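Local structure of putative HpcE protein (Mycolicibacterium smegmatis, 6V77) at residues S117-V122 and K252-P257; I135-A140 and V218-A223; E142-V147 and V184-L189; L153-L158 and K171-F176. The protein is a putative HpcE protein of the FAH family, built around a curled mixed beta-sheet, and holds a zinc ion between acidic side chains. All coordinates share one frame; numbering follows the deposited sequence.

Interaction 1: residues S117-V122 and K252-P257. With ZN (zinc ion), chain L.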
loop_
_atom_site.group_PDB
_atom_site.type_symbol
_atom_site.label_atom_id
_atom_site.label_comp_id
_atom_site.label_asym_id
_atom_site.label_seq_id
_atom_site.Cartn_x
_atom_site.Cartn_y
_atom_site.Cartn_z
ATOM N N SER B 117 11.147 20.209 -3.676
ATOM C CA SER B 117 11.389 20.204 -5.118
ATOM C C SER B 117 10.376 19.259 -5.745
ATOM O O SER B 117 10.620 18.050 -5.837
ATOM C CB SER B 117 12.828 19.768 -5.419
ATOM O OG SER B 117 13.763 20.675 -4.851
ATOM N N VAL B 118 9.230 19.791 -6.162
ATOM C CA VAL B 118 8.139 18.944 -6.640
ATOM C C VAL B 118 8.256 18.773 -8.151
ATOM O O VAL B 118 8.323 19.752 -8.904
ATOM C CB VAL B 118 6.774 19.523 -6.241
ATOM C CG1 VAL B 118 5.681 18.645 -6.738
ATOM C CG2 VAL B 118 6.693 19.664 -4.704
ATOM N N ASP B 119 8.250 17.522 -8.589
ATOM C CA ASP B 119 8.594 17.152 -9.947
ATOM C C ASP B 119 7.426 16.392 -10.565
ATOM O O ASP B 119 6.646 15.749 -9.854
ATOM C CB ASP B 119 9.848 16.296 -9.934
ATOM C CG ASP B 119 10.595 16.311 -11.237
ATOM O OD1 ASP B 119 10.109 16.906 -12.228
ATOM O OD2 ASP B 119 11.697 15.731 -11.248
ATOM N N TRP B 120 7.312 16.474 -11.890
ATOM C CA TRP B 120 6.237 15.855 -12.663
ATOM C C TRP B 120 6.711 14.550 -13.291
ATOM O O TRP B 120 7.892 14.398 -13.619
ATOM C CB TRP B 120 5.772 16.805 -13.776
ATOM C CG TRP B 120 6.920 17.243 -14.675
ATOM C CD1 TRP B 120 7.370 16.604 -15.800
ATOM C CD2 TRP B 120 7.773 18.384 -14.495
ATOM N NE1 TRP B 120 8.433 17.286 -16.335
ATOM C CE2 TRP B 120 8.707 18.376 -15.550
ATOM C CE3 TRP B 120 7.834 19.411 -13.546
ATOM C CZ2 TRP B 120 9.682 19.350 -15.688
ATOM C CZ3 TRP B 120 8.812 20.389 -13.688
ATOM C CH2 TRP B 120 9.720 20.353 -14.753
ATOM N N GLU B 121 5.759 13.620 -13.507
ATOM C CA GLU B 121 6.046 12.317 -14.131
ATOM C C GLU B 121 4.741 11.791 -14.748
ATOM O O GLU B 121 3.948 11.170 -14.036
ATOM C CB GLU B 121 6.596 11.312 -13.106
ATOM C CG GLU B 121 7.932 11.672 -12.414
ATOM C CD GLU B 121 8.630 10.479 -11.764
ATOM O OE1 GLU B 121 7.969 9.438 -11.580
ATOM O OE2 GLU B 121 9.836 10.561 -11.463
ATOM N N VAL B 122 4.525 12.005 -16.053
ATOM C CA VAL B 122 3.350 11.396 -16.691
ATOM C C VAL B 122 3.538 9.888 -16.739
ATOM O O VAL B 122 4.636 9.394 -17.024
ATOM C CB VAL B 122 3.097 11.950 -18.110
ATOM C CG1 VAL B 122 4.313 11.786 -19.028
ATOM C CG2 VAL B 122 1.884 11.250 -18.758
ATOM N N LYS B 252 18.164 22.185 -13.016
ATOM C CA LYS B 252 16.972 21.486 -12.557
ATOM C C LYS B 252 15.813 22.473 -12.447
ATOM O O LYS B 252 16.000 23.649 -12.114
ATOM C CB LYS B 252 17.241 20.806 -11.211
ATOM C CG LYS B 252 18.235 19.659 -11.288
ATOM C CD LYS B 252 18.600 19.152 -9.891
ATOM C CE LYS B 252 19.195 17.752 -9.936
ATOM N NZ LYS B 252 20.161 17.557 -11.055
ATOM N N ARG B 253 14.615 22.003 -12.785
ATOM C CA ARG B 253 13.417 22.831 -12.753
ATOM C C ARG B 253 12.333 22.082 -12.001
ATOM O O ARG B 253 12.133 20.895 -12.245
ATOM C CB ARG B 253 12.927 23.151 -14.164
ATOM C CG ARG B 253 11.632 23.934 -14.207
ATOM C CD ARG B 253 10.993 23.856 -15.587
ATOM N NE ARG B 253 9.868 24.775 -15.699
ATOM C CZ ARG B 253 9.197 25.007 -16.822
ATOM N NH1 ARG B 253 9.527 24.379 -17.946
ATOM N NH2 ARG B 253 8.191 25.871 -16.819
ATOM N N PHE B 254 11.629 22.758 -11.100
ATOM C CA PHE B 254 10.540 22.093 -10.396
ATOM C C PHE B 254 9.277 22.931 -10.500
ATOM O O PHE B 254 9.299 24.098 -10.920
ATOM C CB PHE B 254 10.941 21.813 -8.940
ATOM C CG PHE B 254 12.145 20.939 -8.839
ATOM C CD1 PHE B 254 12.058 19.593 -9.171
ATOM C CD2 PHE B 254 13.378 21.459 -8.496
ATOM C CE1 PHE B 254 13.172 18.769 -9.121
ATOM C CE2 PHE B 254 14.501 20.635 -8.436
ATOM C CZ PHE B 254 14.385 19.283 -8.750
ATOM N N LEU B 255 8.158 22.317 -10.138
ATOM C CA LEU B 255 6.884 23.019 -10.217
ATOM C C LEU B 255 6.885 24.221 -9.276
ATOM O O LEU B 255 7.434 24.176 -8.166
ATOM C CB LEU B 255 5.738 22.056 -9.894
ATOM C CG LEU B 255 5.565 21.017 -11.002
ATOM C CD1 LEU B 255 4.840 19.764 -10.440
ATOM C CD2 LEU B 255 4.826 21.621 -12.191
ATOM N N ALA B 256 6.332 25.327 -9.750
ATOM C CA ALA B 256 6.307 26.562 -8.988
ATOM C C ALA B 256 4.864 27.001 -8.813
ATOM O O ALA B 256 3.993 26.583 -9.578
ATOM C CB ALA B 256 7.118 27.660 -9.696
ATOM N N PRO B 257 4.566 27.838 -7.813
ATOM C CA PRO B 257 3.185 28.297 -7.650
ATOM C C PRO B 257 2.687 28.930 -8.938
ATOM O O PRO B 257 3.399 29.697 -9.591
ATOM C CB PRO B 257 3.279 29.324 -6.516
ATOM C CG PRO B 257 4.474 28.956 -5.777
ATOM C CD PRO B 257 5.444 28.358 -6.753
HETATM ZN ZN ZN L . 7.287 7.315 -11.352
HETATM O O HOH W 1 8.658 22.577 -6.077
HETATM O O HOH W 2 6.377 5.407 -10.961
#

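Interaction 2: residues I135-A140 and V218-A223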
loop_
_atom_site.group_PDB
_atom_site.type_symbol
_atom_site.label_atom_id
_atom_site.label_comp_id
_atom_site.label_asym_id
_atom_site.label_seq_id
_atom_site.Cartn_x
_atom_site.Cartn_y
_atom_site.Cartn_z
ATOM N N ILE B 135 1.031 -14.930 -12.786
ATOM C CA ILE B 135 0.317 -14.626 -14.033
ATOM C C ILE B 135 1.315 -14.659 -15.189
ATOM O O ILE B 135 2.360 -13.974 -15.126
ATOM C CB ILE B 135 -0.356 -13.256 -13.929
ATOM C CG1 ILE B 135 -1.354 -13.221 -12.775
ATOM C CG2 ILE B 135 -1.035 -12.847 -15.243
ATOM C CD1 ILE B 135 -1.801 -11.789 -12.430
ATOM N N PRO B 136 1.067 -15.438 -16.237
ATOM C CA PRO B 136 2.054 -15.548 -17.314
ATOM C C PRO B 136 2.079 -14.288 -18.145
ATOM O O PRO B 136 1.045 -13.657 -18.386
ATOM C CB PRO B 136 1.571 -16.752 -18.133
ATOM C CG PRO B 136 0.133 -16.890 -17.786
ATOM C CD PRO B 136 -0.014 -16.437 -16.370
ATOM N N GLU B 137 3.284 -13.930 -18.595
ATOM C CA GLU B 137 3.438 -12.703 -19.361
ATOM C C GLU B 137 2.580 -12.729 -20.621
ATOM O O GLU B 137 1.967 -11.716 -20.986
ATOM C CB GLU B 137 4.920 -12.509 -19.700
ATOM C CG GLU B 137 5.260 -11.161 -20.276
ATOM C CD GLU B 137 6.763 -10.910 -20.352
ATOM O OE1 GLU B 137 7.519 -11.408 -19.491
ATOM O OE2 GLU B 137 7.187 -10.197 -21.276
ATOM N N ASP B 138 2.481 -13.890 -21.284
ATOM C CA ASP B 138 1.777 -13.884 -22.562
ATOM C C ASP B 138 0.265 -13.807 -22.403
ATOM O O ASP B 138 -0.435 -13.694 -23.410
ATOM C CB ASP B 138 2.186 -15.095 -23.422
ATOM C CG ASP B 138 1.833 -16.443 -22.799
ATOM O OD1 ASP B 138 1.243 -16.503 -21.708
ATOM O OD2 ASP B 138 2.153 -17.470 -23.434
ATOM N N ARG B 139 -0.254 -13.848 -21.175
ATOM C CA ARG B 139 -1.676 -13.658 -20.916
ATOM C C ARG B 139 -1.974 -12.383 -20.138
ATOM O O ARG B 139 -3.136 -12.142 -19.801
ATOM C CB ARG B 139 -2.247 -14.858 -20.143
ATOM C CG ARG B 139 -2.016 -16.219 -20.813
ATOM C CD ARG B 139 -3.059 -16.512 -21.880
ATOM N NE ARG B 139 -4.343 -16.886 -21.293
ATOM C CZ ARG B 139 -5.451 -17.123 -21.989
ATOM N NH1 ARG B 139 -5.449 -17.025 -23.313
ATOM N NH2 ARG B 139 -6.567 -17.455 -21.358
ATOM N N ALA B 140 -0.969 -11.558 -19.837
ATOM C CA ALA B 140 -1.151 -10.561 -18.782
ATOM C C ALA B 140 -2.216 -9.524 -19.134
ATOM O O ALA B 140 -2.943 -9.059 -18.249
ATOM C CB ALA B 140 0.177 -9.868 -18.467
ATOM N N VAL B 218 4.019 -3.571 -19.929
ATOM C CA VAL B 218 2.933 -3.855 -18.991
ATOM C C VAL B 218 2.866 -5.345 -18.669
ATOM O O VAL B 218 2.774 -5.738 -17.500
ATOM C CB VAL B 218 1.592 -3.343 -19.555
ATOM C CG1 VAL B 218 0.426 -3.882 -18.729
ATOM C CG2 VAL B 218 1.572 -1.800 -19.554
ATOM N N SER B 219 2.948 -6.197 -19.697
ATOM C CA SER B 219 2.816 -7.635 -19.452
ATOM C C SER B 219 3.947 -8.141 -18.577
ATOM O O SER B 219 3.748 -9.014 -17.727
ATOM C CB SER B 219 2.804 -8.407 -20.775
ATOM O OG SER B 219 1.640 -8.114 -21.515
ATOM N N ASN B 220 5.152 -7.629 -18.803
ATOM C CA ASN B 220 6.292 -8.060 -18.007
ATOM C C ASN B 220 6.150 -7.598 -16.564
ATOM O O ASN B 220 6.469 -8.346 -15.634
ATOM C CB ASN B 220 7.582 -7.523 -18.626
ATOM C CG ASN B 220 8.811 -7.945 -17.856
ATOM O OD1 ASN B 220 9.242 -7.257 -16.939
ATOM N ND2 ASN B 220 9.369 -9.097 -18.211
ATOM N N LEU B 221 5.687 -6.363 -16.359
ATOM C CA LEU B 221 5.437 -5.874 -15.006
ATOM C C LEU B 221 4.461 -6.778 -14.254
ATOM O O LEU B 221 4.695 -7.138 -13.099
ATOM C CB LEU B 221 4.886 -4.453 -15.060
ATOM C CG LEU B 221 5.841 -3.359 -15.546
ATOM C CD1 LEU B 221 5.070 -2.039 -15.646
ATOM C CD2 LEU B 221 7.070 -3.224 -14.612
ATOM N N ILE B 222 3.341 -7.121 -14.890
ATOM C CA ILE B 222 2.329 -7.946 -14.227
ATOM C C ILE B 222 2.908 -9.307 -13.871
ATOM O O ILE B 222 2.766 -9.785 -12.736
ATOM C CB ILE B 222 1.082 -8.059 -15.118
ATOM C CG1 ILE B 222 0.341 -6.706 -15.127
ATOM C CG2 ILE B 222 0.203 -9.230 -14.682
ATOM C CD1 ILE B 222 -0.677 -6.588 -16.277
ATOM N N ALA B 223 3.581 -9.949 -14.831
ATOM C CA ALA B 223 4.219 -11.238 -14.572
ATOM C C ALA B 223 5.222 -11.137 -13.430
ATOM O O ALA B 223 5.201 -11.945 -12.487
ATOM C CB ALA B 223 4.903 -11.744 -15.846
HETATM O O HOH W 3 -0.024 -10.136 -22.453
#

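Interaction 3: residues E142-V147 and V184-L189. With EDO (1,2-ethanediol), chain M.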
loop_
_atom_site.group_PDB
_atom_site.type_symbol
_atom_site.label_atom_id
_atom_site.label_comp_id
_atom_site.label_asym_id
_atom_site.label_seq_id
_atom_site.Cartn_x
_atom_site.Cartn_y
_atom_site.Cartn_z
ATOM N N GLU B 142 -4.929 -9.884 -20.573
ATOM C CA GLU B 142 -6.256 -10.420 -20.288
ATOM C C GLU B 142 -6.636 -10.257 -18.818
ATOM O O GLU B 142 -7.819 -10.400 -18.478
ATOM C CB GLU B 142 -6.317 -11.886 -20.699
ATOM C CG GLU B 142 -6.041 -12.071 -22.187
ATOM C CD GLU B 142 -5.974 -13.526 -22.576
ATOM O OE1 GLU B 142 -6.827 -14.301 -22.098
ATOM O OE2 GLU B 142 -5.058 -13.893 -23.339
ATOM N N PHE B 143 -5.666 -9.986 -17.941
ATOM C CA PHE B 143 -5.937 -9.728 -16.531
ATOM C C PHE B 143 -6.161 -8.248 -16.237
ATOM O O PHE B 143 -6.388 -7.889 -15.075
ATOM C CB PHE B 143 -4.783 -10.240 -15.654
ATOM C CG PHE B 143 -4.720 -11.739 -15.544
ATOM C CD1 PHE B 143 -4.921 -12.366 -14.322
ATOM C CD2 PHE B 143 -4.465 -12.520 -16.664
ATOM C CE1 PHE B 143 -4.873 -13.754 -14.220
ATOM C CE2 PHE B 143 -4.427 -13.912 -16.577
ATOM C CZ PHE B 143 -4.627 -14.530 -15.355
ATOM N N VAL B 144 -6.108 -7.387 -17.256
ATOM C CA VAL B 144 -6.200 -5.946 -17.082
ATOM C C VAL B 144 -7.624 -5.499 -17.360
ATOM O O VAL B 144 -8.181 -5.799 -18.425
ATOM C CB VAL B 144 -5.208 -5.225 -18.011
ATOM C CG1 VAL B 144 -5.474 -3.689 -18.054
ATOM C CG2 VAL B 144 -3.781 -5.495 -17.560
ATOM N N ALA B 145 -8.205 -4.754 -16.412
ATOM C CA ALA B 145 -9.500 -4.129 -16.658
ATOM C C ALA B 145 -9.371 -3.010 -17.680
ATOM O O ALA B 145 -10.093 -2.975 -18.682
ATOM C CB ALA B 145 -10.068 -3.590 -15.345
ATOM N N GLY B 146 -8.486 -2.062 -17.418
ATOM C CA GLY B 146 -8.284 -0.983 -18.368
ATOM C C GLY B 146 -7.117 -0.129 -17.934
ATOM O O GLY B 146 -6.420 -0.442 -16.972
ATOM N N VAL B 147 -6.917 0.979 -18.659
ATOM C CA VAL B 147 -5.788 1.864 -18.411
ATOM C C VAL B 147 -6.323 3.266 -18.186
ATOM O O VAL B 147 -7.452 3.588 -18.554
ATOM C CB VAL B 147 -4.776 1.873 -19.583
ATOM C CG1 VAL B 147 -4.195 0.476 -19.782
ATOM C CG2 VAL B 147 -5.432 2.405 -20.888
ATOM N N VAL B 184 -10.132 3.195 -19.551
ATOM C CA VAL B 184 -10.337 2.827 -20.952
ATOM C C VAL B 184 -9.964 1.361 -21.115
ATOM O O VAL B 184 -8.821 0.982 -20.829
ATOM C CB VAL B 184 -9.495 3.701 -21.898
ATOM C CG1 VAL B 184 -9.821 3.375 -23.357
ATOM C CG2 VAL B 184 -9.748 5.182 -21.607
ATOM N N THR B 185 -10.909 0.529 -21.572
ATOM C CA THR B 185 -10.583 -0.887 -21.642
ATOM C C THR B 185 -9.641 -1.159 -22.816
ATOM O O THR B 185 -9.511 -0.358 -23.745
ATOM C CB THR B 185 -11.847 -1.746 -21.758
ATOM O OG1 THR B 185 -12.609 -1.364 -22.906
ATOM C CG2 THR B 185 -12.710 -1.616 -20.504
ATOM N N VAL B 186 -8.988 -2.321 -22.759
ATOM C CA VAL B 186 -7.869 -2.636 -23.648
ATOM C C VAL B 186 -8.305 -2.708 -25.121
ATOM O O VAL B 186 -7.541 -2.345 -26.028
ATOM C CB VAL B 186 -7.234 -3.945 -23.132
ATOM C CG1 VAL B 186 -6.091 -4.415 -23.989
ATOM C CG2 VAL B 186 -6.772 -3.764 -21.665
ATOM N N ASP B 187 -9.545 -3.127 -25.385
ATOM C CA ASP B 187 -10.020 -3.288 -26.757
ATOM C C ASP B 187 -10.172 -1.964 -27.491
ATOM O O ASP B 187 -10.313 -1.964 -28.718
ATOM C CB ASP B 187 -11.362 -4.022 -26.767
ATOM C CG ASP B 187 -12.373 -3.362 -25.858
ATOM O OD1 ASP B 187 -12.067 -3.194 -24.662
ATOM O OD2 ASP B 187 -13.457 -2.993 -26.341
ATOM N N GLU B 188 -10.167 -0.843 -26.773
ATOM C CA GLU B 188 -10.195 0.470 -27.404
ATOM C C GLU B 188 -8.819 0.951 -27.837
ATOM O O GLU B 188 -8.719 2.026 -28.441
ATOM C CB GLU B 188 -10.792 1.501 -26.443
ATOM C CG GLU B 188 -12.144 1.092 -25.906
ATOM C CD GLU B 188 -13.122 2.244 -25.865
ATOM O OE1 GLU B 188 -12.722 3.386 -26.216
ATOM O OE2 GLU B 188 -14.285 2.008 -25.477
ATOM N N LEU B 189 -7.775 0.227 -27.516
ATOM C CA LEU B 189 -6.432 0.705 -27.829
ATOM C C LEU B 189 -5.944 0.032 -29.106
ATOM O O LEU B 189 -6.008 -1.206 -29.215
ATOM C CB LEU B 189 -5.475 0.410 -26.672
ATOM C CG LEU B 189 -5.968 0.781 -25.263
ATOM C CD1 LEU B 189 -5.048 0.242 -24.180
ATOM C CD2 LEU B 189 -6.138 2.288 -25.127
HETATM C C1 EDO M . -16.403 -2.310 -25.629
HETATM O O1 EDO M . -15.499 -2.734 -24.605
HETATM C C2 EDO M . -17.792 -2.099 -25.043
HETATM O O2 EDO M . -18.063 -0.695 -24.991
HETATM O O HOH W 4 -9.819 -4.453 -20.828
#

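Interaction 4: residues L153-L158 and K171-F176. With EDO (1,2-ethanediol), chain K; SO4 (sulfate ion), chain O.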
loop_
_atom_site.group_PDB
_atom_site.type_symbol
_atom_site.label_atom_id
_atom_site.label_comp_id
_atom_site.label_asym_id
_atom_site.label_seq_id
_atom_site.Cartn_x
_atom_site.Cartn_y
_atom_site.Cartn_z
ATOM N N LEU B 153 3.600 12.480 -9.037
ATOM C CA LEU B 153 4.228 13.693 -8.524
ATOM C C LEU B 153 5.172 13.308 -7.397
ATOM O O LEU B 153 4.862 12.429 -6.593
ATOM C CB LEU B 153 3.174 14.683 -8.034
ATOM C CG LEU B 153 2.244 15.150 -9.155
ATOM C CD1 LEU B 153 1.048 15.908 -8.606
ATOM C CD2 LEU B 153 3.049 16.062 -10.075
ATOM N N SER B 154 6.328 13.964 -7.347
ATOM C CA SER B 154 7.441 13.496 -6.523
ATOM C C SER B 154 8.126 14.679 -5.868
ATOM O O SER B 154 8.640 15.552 -6.571
ATOM C CB SER B 154 8.455 12.719 -7.377
ATOM O OG SER B 154 7.815 11.681 -8.137
ATOM N N GLU B 155 8.200 14.682 -4.537
ATOM C CA GLU B 155 8.996 15.688 -3.836
ATOM C C GLU B 155 10.426 15.150 -3.761
ATOM O O GLU B 155 10.740 14.298 -2.928
ATOM C CB GLU B 155 8.394 15.992 -2.463
ATOM C CG GLU B 155 8.888 17.300 -1.878
ATOM C CD GLU B 155 10.326 17.194 -1.478
ATOM O OE1 GLU B 155 10.600 16.489 -0.483
ATOM O OE2 GLU B 155 11.181 17.752 -2.188
ATOM N N ARG B 156 11.314 15.668 -4.628
ATOM C CA ARG B 156 12.604 15.006 -4.826
ATOM C C ARG B 156 13.519 15.105 -3.612
ATOM O O ARG B 156 14.391 14.244 -3.446
ATOM C CB ARG B 156 13.322 15.577 -6.044
ATOM C CG ARG B 156 12.534 15.409 -7.329
ATOM C CD ARG B 156 12.410 13.929 -7.748
ATOM N NE ARG B 156 12.016 13.868 -9.155
ATOM C CZ ARG B 156 11.532 12.796 -9.773
ATOM N NH1 ARG B 156 11.347 11.645 -9.121
ATOM N NH2 ARG B 156 11.219 12.885 -11.062
ATOM N N ASP B 157 13.382 16.147 -2.781
ATOM C CA ASP B 157 14.270 16.267 -1.622
ATOM C C ASP B 157 14.077 15.083 -0.681
ATOM O O ASP B 157 15.038 14.391 -0.322
ATOM C CB ASP B 157 14.028 17.582 -0.864
ATOM C CG ASP B 157 14.353 18.817 -1.683
ATOM O OD1 ASP B 157 14.976 18.691 -2.762
ATOM O OD2 ASP B 157 13.975 19.925 -1.236
ATOM N N LEU B 158 12.834 14.848 -0.267
ATOM C CA LEU B 158 12.531 13.696 0.583
ATOM C C LEU B 158 12.842 12.389 -0.132
ATOM O O LEU B 158 13.308 11.426 0.491
ATOM C CB LEU B 158 11.061 13.731 0.997
ATOM C CG LEU B 158 10.547 12.611 1.915
ATOM C CD1 LEU B 158 11.352 12.591 3.200
ATOM C CD2 LEU B 158 9.064 12.790 2.215
ATOM N N LYS B 171 6.351 10.514 -2.803
ATOM C CA LYS B 171 5.384 10.419 -3.884
ATOM C C LYS B 171 3.966 10.240 -3.370
ATOM O O LYS B 171 3.074 9.918 -4.155
ATOM C CB LYS B 171 5.772 9.277 -4.816
ATOM C CG LYS B 171 7.143 9.518 -5.484
ATOM C CD LYS B 171 7.675 8.206 -6.038
ATOM C CE LYS B 171 8.914 8.394 -6.890
ATOM N NZ LYS B 171 8.571 9.028 -8.213
ATOM N N SER B 172 3.734 10.503 -2.070
ATOM C CA SER B 172 2.444 10.229 -1.446
ATOM C C SER B 172 1.911 11.421 -0.667
ATOM O O SER B 172 1.065 11.249 0.218
ATOM C CB SER B 172 2.530 9.003 -0.524
ATOM O OG SER B 172 2.925 7.879 -1.275
ATOM N N HIS B 173 2.419 12.631 -0.937
ATOM C CA HIS B 173 1.779 13.814 -0.397
ATOM C C HIS B 173 0.345 13.902 -0.897
ATOM O O HIS B 173 -0.031 13.257 -1.873
ATOM C CB HIS B 173 2.532 15.076 -0.825
ATOM C CG HIS B 173 3.836 15.262 -0.123
ATOM N ND1 HIS B 173 3.961 16.025 1.020
ATOM C CD2 HIS B 173 5.079 14.809 -0.413
ATOM C CE1 HIS B 173 5.225 16.032 1.405
ATOM N NE2 HIS B 173 5.926 15.308 0.550
ATOM N N ALA B 174 -0.463 14.722 -0.232
ATOM C CA ALA B 174 -1.850 14.879 -0.669
ATOM C C ALA B 174 -1.910 15.268 -2.141
ATOM O O ALA B 174 -1.244 16.217 -2.570
ATOM C CB ALA B 174 -2.554 15.942 0.173
ATOM N N GLY B 175 -2.707 14.525 -2.904
ATOM C CA GLY B 175 -2.927 14.786 -4.309
ATOM C C GLY B 175 -1.776 14.430 -5.214
ATOM O O GLY B 175 -1.817 14.784 -6.397
ATOM N N PHE B 176 -0.757 13.741 -4.707
ATOM C CA PHE B 176 0.373 13.376 -5.557
ATOM C C PHE B 176 0.121 12.173 -6.465
ATOM O O PHE B 176 1.015 11.834 -7.251
ATOM C CB PHE B 176 1.630 13.129 -4.709
ATOM C CG PHE B 176 2.466 14.386 -4.458
ATOM C CD1 PHE B 176 1.874 15.651 -4.440
ATOM C CD2 PHE B 176 3.839 14.295 -4.232
ATOM C CE1 PHE B 176 2.632 16.809 -4.199
ATOM C CE2 PHE B 176 4.616 15.456 -3.976
ATOM C CZ PHE B 176 4.007 16.709 -3.984
HETATM C C1 EDO K . 1.360 17.713 3.442
HETATM O O1 EDO K . 2.653 17.650 2.816
HETATM C C2 EDO K . 0.316 16.888 2.680
HETATM O O2 EDO K . 0.949 15.740 2.094
HETATM S S SO4 O . 11.365 7.726 -10.272
HETATM O O1 SO4 O . 12.340 8.098 -11.292
HETATM O O2 SO4 O . 11.072 8.851 -9.384
HETATM O O3 SO4 O . 10.109 7.294 -10.892
HETATM O O4 SO4 O . 11.887 6.596 -9.505
HETATM O O HOH W 5 8.363 15.905 1.086
#

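Interaction 1: residues S117-V122 and K252-P257
S117 lays its CB over the centre of the F254 ring, 3.4 Å from the centroid and 8° off the normal. This CH-pi contact stands at the entry to strand 118-128, part of the curled sheet of this FAH-family fold. Serine suits the spot: its short methylene settles on the ring while OG bonds to D157. With F254 CG beside its own backbone N (chi1 -60°), the ring slides under S117 and turns its edge to V118 O and to the D119 carboxylate, which bonds to G246 and R156. One backbone bond ties the loop to the strand, L255 N to V118 O, 2.9 Å and nearly straight at 170°. The tight part comprises F254 under S117 together with L255, a branched apolar side chain suited to a buried place. Its CG sits at the edge of the indole, 3.8 Å from W120 CE3, and its CD1 meets V118 CG1 at 4.0 Å. The looser flank belongs to R253, partly exposed, whose extended chain crosses the W120 side chain, CD 3.8 Å from CH2. A water bridges V118 N and L255 O. Farther along, E121 binds the zinc ion, shared with E123 and D152, through OE1 at 2.2 Å.

Interaction 2: residues I135-A140 and V218-A223
E137 reaches across to N220 on helix 218-226, its OE1 3.2 Å from N220 ND2 in a bent hydrogen bond. Both side chains begin with CG anti to the backbone N (chi1 -170° in E137), and the glutamate continues extended, long enough to span the gap. Carboxylate and amide planes stand 88° apart, and the donor comes from above the carboxylate plane, a loose fit that suits this exposed border. The glutamate chain passes obliquely over the helix, CG 3.7 Å from S219 CB. A water then links E137 O, at 2.9 Å, with S219 OG, at 2.8 Å. Deeper in, I222 places CG2 anti to its own N, where this methyl meets I135 CG2 at 3.9 Å and A140 CB at 3.8 Å; the branch at CB keeps it near the backbone, in the angle between I135 and A140. A140 fits by being small, its CB 3.6 Å from S219 CA. A223 likewise lets the chains close up, its CA making a CH...O contact of 3.4 Å with I135 O. Small residues on both sides seat the connection between strands 118-128 and 144-155 against a helix, a loop-on-helix packing at the margin of the FAH-family fold.

Interaction 3: residues E142-V147 and V184-L189
An antiparallel beta ladder between strands 144-155 and 177-185 pairs V147 with V184, each backbone N giving a hydrogen bond to the other's O, both at 2.9 Å. The two valines point to the same face of the sheet, where branched apolar side chains fill a buried layer. V147 CG2, set between its own backbone N and carbonyl carbon, reaches tip to tip toward L189, 4.0 Å from CD1, and L189 in turn packs on V268. One residue back the chains come very close: G146 CA lies 3.2 Å from V184 O, an approach that glycine permits because it carries no side chain. Here the strand is irregular, for A145 and G146 both face V127 of strand 118-128, a classic beta bulge. Past the ladder the chains separate and a water takes over, 2.6 Å from A145 O and 3.0 Å from V186 N, accepting from V186 N and probably donating to A145 O. Near this bridge V144 CG1 meets V186 CG2 at 3.8 Å, their side chains crossing at about a right angle. Segment 184-189 then turns into a short 3-10 segment, 186-188, and just before it T185 OG1 donates to D187 OD1 on its syn side at 2.6 Å; the threonine hydroxyl also accepts from M1 N, so it is held from two directions, while its methyl CG2 rests against A145 O. The other carboxylate oxygen, D187 OD2, accepts a hydrogen bond from O1 of a 1,2-ethanediol.

Interaction 4: residues L153-L158 and K171-F176
K171 NZ is gripped by three oxygens: S154 OG at 2.8 Å, sulfate O2 at 2.8 Å, and D152 OD2, a zinc ligand. The lysine chain runs extended and bends only at its last torsion (chi4 -72°), which swings NZ in among them; serine fits beside it with a short hydroxyl that also bonds to D152 O. R156 NH1 joins from its edge, in plane, 2.8 Å from the same sulfate O2, while its NH2 and NE pair with E121 and D119. On the other side the contact is apolar. The F176 ring takes H173 CB over one face and L153 CB over the opposite one, the latter 3.9 Å from the centroid, a flat group packed on both sides. L153 N bonds to F176 O at 3.2 Å, whereas the buried L153 O finds no polar partner and lies 3.4 Å from K171 CA. G175, with positive phi, occupies a type II turn from H173 to F176. Water 2.8 Å from E155 OE1 and 2.6 Å from H173 NE2 links these two side chains, and the E155 carboxylate caps helix 156-160. H173 and L158 pack on T228 and Y224 of the second subunit. The sulfate probably comes from the crystallisation liquor, but its grip by K171 and R156, with H82 and Q159, is consistent with a pocket beside the zinc ion that can accept an anion.

How the interactions relate
The four contacts nest along the chain: interaction 1 closes the widest loop, interaction 2 lies inside it, interaction 3 inside that, and interaction 4 is innermost. In space they form two pairs. Interactions 1 and 4, with centres about 10 Å apart, touch through the E121-R156 salt bridge beside the zinc ion and, farther from it, the packing of V118 on F176. Interactions 2 and 3, about 14 Å apart, meet where I222 packs on V144 and I135 on F143. Centres of interactions 3 and 4 lie about 28 Å apart, yet both use strand 144-155, which runs beside strand 118-128 in one sheet and connects the metal end of the fold with the far one.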